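Local coordinates for fiber protein (Duck adenovirus 1, PDB 6ITX) that forms the trimeric fibre of the virion, whose C-terminal head domain, the part described here, probably attaches the virus to a receptor on the host cell, at residues Tyr108-Gln116 and Ile159-Pro167; Asn215-Leu223 and Ala262-Thr270. All blocks are in the same frame, centred on the assembly; numbering follows the deposited sequence.

In the fold
Both interactions involve neighbouring strands of one sheet in the fibre head, and their centres lie about 8 Å apart. Interaction 1 is the more buried. It joins two crossing strand segments through a single pair of backbone hydrogen bonds, with small and apolar side chains beside it. Interaction 2 is partly buried. There a loop without regular structure lies over strand 262-270, and a tyrosine hydroxyl takes the place of a backbone ladder. The backbones of Phe161 and Phe267 probably share a hydrogen bond, which would link the two strands. Arg160 of interaction 1 also forms a salt bridge with Glu219 of interaction 2, tying the loop to the sheet.

Interaction 1: Tyr108-Gln116 and Ile159-Pro167; sequences YEIFASCPQ and IRFGLVLCP
Ser113 and Gly162 form a single antiparallel bridge, a buried contact between strand 110-114 and strand 160-165 in the fibre head. The two residues are a hydrogen-bonded pair. Ser113 N donates to Gly162 O at 3.0 Å, and Gly162 N donates to Ser113 O at 2.7 Å. The second bond is the straighter, with 158° at the hydrogen. The strand directions differ by 133°, and the pairing does not run on into a ladder. Two CA-H...O contacts flank it, from Ala112 to Gly162 O and from Phe161 to Ser113 O.

One flank of the bridge is apolar. Leu163 CD2 lies 3.7 Å from Ala112 CB and also reaches Ile110 CG2. The same methyl of Ala112 approaches Phe161 CD2 obliquely. Phe161 has CG between its backbone N and carbonyl carbon (chi1 61°), which takes the ring away from strand 110-114. There it stacks with Phe267 and meets Trp148. Cys114 SG rests 4.0 Å from Phe161 CB.

Past the bridge, Pro115 CD sits 3.3 Å from Arg160 O. The proline ring crosses the aliphatic part of Arg160 at about a right angle, while the guanidinium group runs on to a salt bridge with Glu219. Ser113 OG bonds to Gly214 O. This is an isolated antiparallel beta bridge, in a domain consistent with the beta-sandwich head of adenovirus fibres.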
loop_
_atom_site.group_PDB
_atom_site.type_symbol
_atom_site.label_atom_id
_atom_site.label_comp_id
_atom_site.label_asym_id
_atom_site.label_seq_id
_atom_site.Cartn_x
_atom_site.Cartn_y
_atom_site.Cartn_z
ATOM N N TYR A 108 -6.034 24.371 14.524
ATOM C CA TYR A 108 -4.782 23.746 14.098
ATOM C C TYR A 108 -3.839 23.745 15.299
ATOM O O TYR A 108 -3.049 24.673 15.503
ATOM C CB TYR A 108 -4.186 24.496 12.866
ATOM C CG TYR A 108 -5.170 24.594 11.716
ATOM C CD1 TYR A 108 -6.106 25.622 11.668
ATOM C CD2 TYR A 108 -5.198 23.633 10.708
ATOM C CE1 TYR A 108 -7.027 25.705 10.644
ATOM C CE2 TYR A 108 -6.121 23.716 9.666
ATOM C CZ TYR A 108 -7.035 24.756 9.651
ATOM O OH TYR A 108 -7.966 24.862 8.642
ATOM N N GLU A 109 -3.920 22.681 16.099
ATOM C CA GLU A 109 -3.179 22.580 17.352
ATOM C C GLU A 109 -2.229 21.377 17.385
ATOM O O GLU A 109 -1.765 20.975 18.465
ATOM C CB GLU A 109 -4.168 22.532 18.521
ATOM C CG GLU A 109 -4.894 23.856 18.746
ATOM C CD GLU A 109 -6.339 23.681 19.179
ATOM O OE1 GLU A 109 -6.786 22.528 19.442
ATOM O OE2 GLU A 109 -7.035 24.720 19.258
ATOM N N ILE A 110 -1.928 20.800 16.221
ATOM C CA ILE A 110 -1.034 19.655 16.089
ATOM C C ILE A 110 0.303 20.179 15.597
ATOM O O ILE A 110 0.341 20.999 14.673
ATOM C CB ILE A 110 -1.628 18.617 15.124
ATOM C CG1 ILE A 110 -3.017 18.212 15.618
ATOM C CG2 ILE A 110 -0.723 17.416 14.984
ATOM C CD1 ILE A 110 -3.002 17.619 16.992
ATOM N N PHE A 111 1.402 19.739 16.228
ATOM C CA PHE A 111 2.716 20.328 15.979
ATOM C C PHE A 111 3.475 19.526 14.934
ATOM O O PHE A 111 3.658 18.319 15.091
ATOM C CB PHE A 111 3.534 20.402 17.266
ATOM C CG PHE A 111 4.819 21.196 17.136
ATOM C CD1 PHE A 111 5.990 20.590 16.690
ATOM C CD2 PHE A 111 4.866 22.535 17.492
ATOM C CE1 PHE A 111 7.185 21.325 16.571
ATOM C CE2 PHE A 111 6.053 23.273 17.382
ATOM C CZ PHE A 111 7.208 22.673 16.927
ATOM N N ALA A 112 3.933 20.207 13.885
ATOM C CA ALA A 112 4.742 19.608 12.831
ATOM C C ALA A 112 6.083 20.309 12.784
ATOM O O ALA A 112 6.137 21.541 12.707
ATOM C CB ALA A 112 4.070 19.722 11.456
ATOM N N SER A 113 7.163 19.532 12.811
ATOM C CA SER A 113 8.493 20.103 12.669
ATOM C C SER A 113 8.887 20.119 11.193
ATOM O O SER A 113 8.572 19.192 10.445
ATOM C CB SER A 113 9.505 19.324 13.509
ATOM O OG SER A 113 10.803 19.884 13.382
ATOM N N CYS A 114 9.563 21.181 10.779
ATOM C CA CYS A 114 9.860 21.458 9.384
ATOM C C CYS A 114 11.355 21.663 9.172
ATOM O O CYS A 114 12.120 21.857 10.124
ATOM C CB CYS A 114 9.079 22.703 8.913
ATOM S SG CYS A 114 7.251 22.585 9.099
ATOM N N PRO A 115 11.813 21.626 7.922
ATOM C CA PRO A 115 13.251 21.780 7.656
ATOM C C PRO A 115 13.828 23.060 8.253
ATOM O O PRO A 115 13.139 24.061 8.432
ATOM C CB PRO A 115 13.313 21.815 6.126
ATOM C CG PRO A 115 12.150 21.045 5.705
ATOM C CD PRO A 115 11.067 21.324 6.689
ATOM N N GLN A 116 15.129 23.022 8.533
ATOM C CA GLN A 116 15.885 24.209 8.941
ATOM C C GLN A 116 15.254 24.903 10.141
ATOM O O GLN A 116 15.121 26.131 10.182
ATOM C CB GLN A 116 16.060 25.187 7.779
ATOM C CG GLN A 116 16.219 24.541 6.410
ATOM C CD GLN A 116 16.381 25.570 5.299
ATOM O OE1 GLN A 116 17.487 26.055 5.048
ATOM N NE2 GLN A 116 15.268 25.927 4.642
ATOM N N ILE A 159 7.364 21.681 0.245
ATOM C CA ILE A 159 6.563 21.570 1.497
ATOM C C ILE A 159 6.763 20.260 2.246
ATOM O O ILE A 159 6.184 19.244 1.878
ATOM C CB ILE A 159 5.036 21.715 1.269
ATOM C CG1 ILE A 159 4.637 23.051 0.669
ATOM C CG2 ILE A 159 4.277 21.576 2.591
ATOM C CD1 ILE A 159 3.129 23.103 0.366
ATOM N N ARG A 160 7.547 20.296 3.323
ATOM C CA ARG A 160 7.984 19.104 4.038
ATOM C C ARG A 160 7.735 19.287 5.517
ATOM O O ARG A 160 8.013 20.356 6.060
ATOM C CB ARG A 160 9.467 18.849 3.800
ATOM C CG ARG A 160 9.878 19.133 2.387
ATOM C CD ARG A 160 11.326 18.934 2.188
ATOM N NE ARG A 160 11.556 17.626 1.598
ATOM C CZ ARG A 160 12.030 17.434 0.372
ATOM N NH1 ARG A 160 12.193 16.188 -0.070
ATOM N NH2 ARG A 160 12.342 18.477 -0.405
ATOM N N PHE A 161 7.209 18.258 6.171
ATOM C CA PHE A 161 6.968 18.375 7.602
ATOM C C PHE A 161 6.935 16.993 8.247
ATOM O O PHE A 161 6.601 15.993 7.602
ATOM C CB PHE A 161 5.681 19.159 7.883
ATOM C CG PHE A 161 4.422 18.529 7.332
ATOM C CD1 PHE A 161 3.966 18.853 6.063
ATOM C CD2 PHE A 161 3.662 17.657 8.111
ATOM C CE1 PHE A 161 2.784 18.289 5.558
ATOM C CE2 PHE A 161 2.472 17.088 7.625
ATOM C CZ PHE A 161 2.036 17.401 6.350
ATOM N N GLY A 162 7.313 16.949 9.518
ATOM C CA GLY A 162 7.390 15.708 10.278
ATOM C C GLY A 162 6.411 15.730 11.440
ATOM O O GLY A 162 6.228 16.760 12.093
ATOM N N LEU A 163 5.792 14.588 11.691
ATOM C CA LEU A 163 4.822 14.429 12.762
ATOM C C LEU A 163 5.169 13.176 13.532
ATOM O O LEU A 163 5.796 12.258 13.009
ATOM C CB LEU A 163 3.396 14.273 12.236
ATOM C CG LEU A 163 2.852 15.420 11.404
ATOM C CD1 LEU A 163 1.681 14.907 10.614
ATOM C CD2 LEU A 163 2.439 16.572 12.321
ATOM N N VAL A 164 4.733 13.116 14.773
ATOM C CA VAL A 164 4.856 11.893 15.540
ATOM C C VAL A 164 3.464 11.467 15.947
ATOM O O VAL A 164 2.632 12.304 16.315
ATOM C CB VAL A 164 5.778 12.065 16.768
ATOM C CG1 VAL A 164 5.926 10.756 17.519
ATOM C CG2 VAL A 164 7.157 12.601 16.327
ATOM N N LEU A 165 3.204 10.170 15.830
ATOM C CA LEU A 165 2.008 9.543 16.369
ATOM C C LEU A 165 2.416 8.828 17.637
ATOM O O LEU A 165 3.296 7.969 17.597
ATOM C CB LEU A 165 1.400 8.535 15.394
ATOM C CG LEU A 165 1.108 8.982 13.973
ATOM C CD1 LEU A 165 0.060 8.049 13.384
ATOM C CD2 LEU A 165 0.669 10.460 13.919
ATOM N N CYS A 166 1.769 9.158 18.750
ATOM C CA CYS A 166 2.037 8.512 20.031
ATOM C C CYS A 166 0.744 7.916 20.564
ATOM O O CYS A 166 0.093 8.501 21.442
ATOM C CB CYS A 166 2.640 9.490 21.035
ATOM S SG CYS A 166 3.336 8.631 22.451
ATOM N N PRO A 167 0.343 6.751 20.064
ATOM C CA PRO A 167 -0.890 6.122 20.574
ATOM C C PRO A 167 -0.837 5.790 22.056
ATOM O O PRO A 167 -1.890 5.574 22.667
ATOM C CB PRO A 167 -1.028 4.852 19.714
ATOM C CG PRO A 167 0.297 4.645 19.082
ATOM C CD PRO A 167 0.987 5.972 18.996
#

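Interaction 2: Asn215-Leu223 and Ala262-Thr270; sequences NFYKEETEL and AIYMVFVIT
Phe216 touches Tyr264 at the start of a loop that packs across strand 262-270, in a domain consistent with the beta-sandwich head of adenovirus fibres. Phe216 CE1 and Tyr264 CE1 meet 4.3 Å apart, each near the plane of the other ring at its edge.

Tyr217 comes next. The Tyr217 and Val266 side chains cross at about a right angle. Tyr217 CE1 lies 3.8 Å from Val266 CG2, which sits obliquely to the ring. The hydroxyl of Tyr264 lies obliquely by the same ring, 3.6 Å from Tyr217 CD1. Pro115 also touches Tyr217.

At Lys218 the backbone takes over. Its N donates to Tyr264 OH at 2.7 Å, with 161° at the hydrogen. Tyr264 reaches up from the strand with CG anti to the backbone N (chi1 -180°), and this brings its hydroxyl to the loop. Lys218 CB packs near the tyrosine's OH and CE2, while the amine end leads away.

Glu219 turns its carboxylate back toward the strand and toward Arg160, the arginine it pairs with. Glu220 follows, with CB 3.9 Å from Val266 CG1. Its side chain bends at chi2 (-82°) and brings OE1 to 3.7 Å from Val268 CG2. Its OE2 makes a long, weak ion pair with Arg160 NH1. The arginine may partly offset the charge of the two acids.

A turn then follows, in which Glu222 N bonds back to Glu219 O. It leads to Leu223, whose CB points toward the strand. Leu223 crosses Tyr264 at about a right angle. Its CD1 approaches both Val266 CG1 and Tyr264 CD2, while Leu223 CD2 lies 3.6 Å from Tyr264 CD2.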
loop_
_atom_site.group_PDB
_atom_site.type_symbol
_atom_site.label_atom_id
_atom_site.label_comp_id
_atom_site.label_asym_id
_atom_site.label_seq_id
_atom_site.Cartn_x
_atom_site.Cartn_y
_atom_site.Cartn_z
ATOM N N ASN A 215 13.051 21.269 16.677
ATOM C CA ASN A 215 13.686 20.914 15.419
ATOM C C ASN A 215 13.889 19.403 15.319
ATOM O O ASN A 215 14.881 18.936 14.760
ATOM C CB ASN A 215 15.005 21.671 15.235
ATOM C CG ASN A 215 16.020 21.384 16.339
ATOM O OD1 ASN A 215 15.686 20.833 17.399
ATOM N ND2 ASN A 215 17.275 21.751 16.085
ATOM N N PHE A 216 12.954 18.633 15.834
ATOM C CA PHE A 216 13.106 17.190 15.681
ATOM C C PHE A 216 12.868 16.709 14.257
ATOM O O PHE A 216 12.783 15.492 14.012
ATOM C CB PHE A 216 12.158 16.447 16.626
ATOM C CG PHE A 216 10.693 16.650 16.317
ATOM C CD1 PHE A 216 10.055 15.879 15.363
ATOM C CD2 PHE A 216 9.948 17.590 17.010
ATOM C CE1 PHE A 216 8.698 16.053 15.083
ATOM C CE2 PHE A 216 8.593 17.757 16.751
ATOM C CZ PHE A 216 7.971 16.986 15.779
ATOM N N TYR A 217 12.715 17.616 13.305
ATOM C CA TYR A 217 12.436 17.204 11.946
ATOM C C TYR A 217 13.592 16.361 11.414
ATOM O O TYR A 217 14.757 16.730 11.568
ATOM C CB TYR A 217 12.216 18.439 11.077
ATOM C CG TYR A 217 12.167 18.101 9.615
ATOM C CD1 TYR A 217 10.989 17.650 9.042
ATOM C CD2 TYR A 217 13.298 18.199 8.804
ATOM C CE1 TYR A 217 10.931 17.318 7.713
ATOM C CE2 TYR A 217 13.241 17.868 7.467
ATOM C CZ TYR A 217 12.060 17.427 6.935
ATOM O OH TYR A 217 12.003 17.099 5.617
ATOM N N LYS A 218 13.259 15.219 10.807
ATOM C CA LYS A 218 14.221 14.334 10.155
ATOM C C LYS A 218 13.795 14.166 8.701
ATOM O O LYS A 218 12.670 13.733 8.439
ATOM C CB LYS A 218 14.296 12.969 10.856
ATOM C CG LYS A 218 14.951 12.987 12.254
ATOM C CD LYS A 218 16.468 13.109 12.194
ATOM C CE LYS A 218 17.106 12.894 13.565
ATOM N NZ LYS A 218 18.506 12.322 13.485
ATOM N N GLU A 219 14.675 14.537 7.766
ATOM C CA GLU A 219 14.417 14.292 6.353
ATOM C C GLU A 219 14.376 12.787 6.121
ATOM O O GLU A 219 15.034 12.017 6.817
ATOM C CB GLU A 219 15.502 14.962 5.481
ATOM C CG GLU A 219 15.094 15.238 3.988
ATOM C CD GLU A 219 13.922 16.248 3.836
ATOM O OE1 GLU A 219 12.856 15.853 3.260
ATOM O OE2 GLU A 219 14.056 17.442 4.275
ATOM N N GLU A 220 13.570 12.355 5.156
ATOM C CA GLU A 220 13.435 10.917 4.937
ATOM C C GLU A 220 14.750 10.236 4.543
ATOM O O GLU A 220 14.864 9.014 4.696
ATOM C CB GLU A 220 12.357 10.637 3.889
ATOM C CG GLU A 220 12.723 11.027 2.496
ATOM C CD GLU A 220 12.492 12.501 2.249
ATOM O OE1 GLU A 220 12.061 13.206 3.204
ATOM O OE2 GLU A 220 12.737 12.952 1.101
ATOM N N THR A 221 15.752 10.980 4.076
ATOM C CA THR A 221 17.045 10.370 3.792
ATOM C C THR A 221 17.867 10.114 5.040
ATOM O O THR A 221 18.969 9.560 4.930
ATOM C CB THR A 221 17.888 11.228 2.850
ATOM O OG1 THR A 221 17.825 12.596 3.259
ATOM C CG2 THR A 221 17.414 11.084 1.421
ATOM N N GLU A 222 17.381 10.518 6.208
ATOM C CA GLU A 222 18.085 10.316 7.465
ATOM C C GLU A 222 17.416 9.252 8.312
ATOM O O GLU A 222 17.923 8.910 9.388
ATOM C CB GLU A 222 18.162 11.634 8.240
ATOM C CG GLU A 222 18.312 12.836 7.338
ATOM C CD GLU A 222 18.978 14.006 8.020
ATOM O OE1 GLU A 222 18.252 14.945 8.426
ATOM O OE2 GLU A 222 20.223 13.977 8.145
ATOM N N LEU A 223 16.290 8.723 7.856
ATOM C CA LEU A 223 15.615 7.680 8.605
ATOM C C LEU A 223 16.358 6.351 8.456
ATOM O O LEU A 223 16.910 6.055 7.388
ATOM C CB LEU A 223 14.170 7.551 8.117
ATOM C CG LEU A 223 13.395 8.861 8.287
ATOM C CD1 LEU A 223 11.994 8.734 7.753
ATOM C CD2 LEU A 223 13.363 9.267 9.756
ATOM N N ALA A 262 7.169 4.970 19.068
ATOM C CA ALA A 262 6.149 5.774 18.418
ATOM C C ALA A 262 6.367 5.670 16.913
ATOM O O ALA A 262 7.256 4.948 16.457
ATOM C CB ALA A 262 6.196 7.215 18.923
ATOM N N ILE A 263 5.560 6.386 16.122
ATOM C CA ILE A 263 5.697 6.382 14.666
ATOM C C ILE A 263 5.998 7.797 14.186
ATOM O O ILE A 263 5.225 8.725 14.456
ATOM C CB ILE A 263 4.445 5.841 13.966
ATOM C CG1 ILE A 263 4.215 4.387 14.349
ATOM C CG2 ILE A 263 4.604 5.937 12.476
ATOM C CD1 ILE A 263 3.123 4.244 15.384
ATOM N N TYR A 264 7.122 7.955 13.475
ATOM C CA TYR A 264 7.476 9.202 12.806
ATOM C C TYR A 264 6.967 9.177 11.372
ATOM O O TYR A 264 7.020 8.149 10.691
ATOM C CB TYR A 264 8.994 9.417 12.806
ATOM C CG TYR A 264 9.472 10.696 12.135
ATOM C CD1 TYR A 264 9.171 11.952 12.672
ATOM C CD2 TYR A 264 10.247 10.652 10.982
ATOM C CE1 TYR A 264 9.617 13.128 12.071
ATOM C CE2 TYR A 264 10.712 11.832 10.372
ATOM C CZ TYR A 264 10.391 13.069 10.919
ATOM O OH TYR A 264 10.841 14.244 10.315
ATOM N N MET A 265 6.464 10.312 10.918
ATOM C CA MET A 265 5.892 10.419 9.587
ATOM C C MET A 265 6.344 11.732 8.998
ATOM O O MET A 265 6.009 12.789 9.537
ATOM C CB MET A 265 4.377 10.357 9.646
ATOM C CG MET A 265 3.915 9.086 10.302
ATOM S SD MET A 265 2.202 8.797 9.984
ATOM C CE MET A 265 2.253 7.080 9.615
ATOM N N VAL A 266 7.122 11.680 7.926
ATOM C CA VAL A 266 7.518 12.892 7.226
ATOM C C VAL A 266 6.778 12.930 5.897
ATOM O O VAL A 266 6.707 11.918 5.187
ATOM C CB VAL A 266 9.046 12.990 7.054
ATOM C CG1 VAL A 266 9.618 11.719 6.485
ATOM C CG2 VAL A 266 9.392 14.195 6.197
ATOM N N PHE A 267 6.169 14.076 5.607
ATOM C CA PHE A 267 5.386 14.307 4.398
ATOM C C PHE A 267 6.178 15.216 3.479
ATOM O O PHE A 267 6.693 16.248 3.926
ATOM C CB PHE A 267 4.052 14.984 4.718
ATOM C CG PHE A 267 3.126 14.157 5.542
ATOM C CD1 PHE A 267 3.367 13.952 6.880
ATOM C CD2 PHE A 267 2.001 13.594 4.976
ATOM C CE1 PHE A 267 2.507 13.194 7.631
ATOM C CE2 PHE A 267 1.139 12.823 5.719
ATOM C CZ PHE A 267 1.385 12.624 7.048
ATOM N N VAL A 268 6.272 14.849 2.205
ATOM C CA VAL A 268 6.841 15.719 1.178
ATOM C C VAL A 268 5.780 15.906 0.103
ATOM O O VAL A 268 5.250 14.923 -0.433
ATOM C CB VAL A 268 8.136 15.150 0.582
ATOM C CG1 VAL A 268 8.698 16.080 -0.476
ATOM C CG2 VAL A 268 9.145 14.936 1.670
ATOM N N ILE A 269 5.464 17.159 -0.198
ATOM C CA ILE A 269 4.364 17.527 -1.080
ATOM C C ILE A 269 4.934 18.506 -2.093
ATOM O O ILE A 269 5.665 19.428 -1.710
ATOM C CB ILE A 269 3.201 18.155 -0.278
ATOM C CG1 ILE A 269 2.447 17.089 0.533
ATOM C CG2 ILE A 269 2.254 18.930 -1.177
ATOM C CD1 ILE A 269 1.431 17.684 1.545
ATOM N N THR A 270 4.632 18.303 -3.375
ATOM C CA THR A 270 5.249 19.105 -4.427
ATOM C C THR A 270 4.216 19.877 -5.250
ATOM O O THR A 270 3.040 19.518 -5.326
ATOM C CB THR A 270 6.088 18.237 -5.368
ATOM O OG1 THR A 270 5.268 17.190 -5.917
ATOM C CG2 THR A 270 7.276 17.654 -4.625
#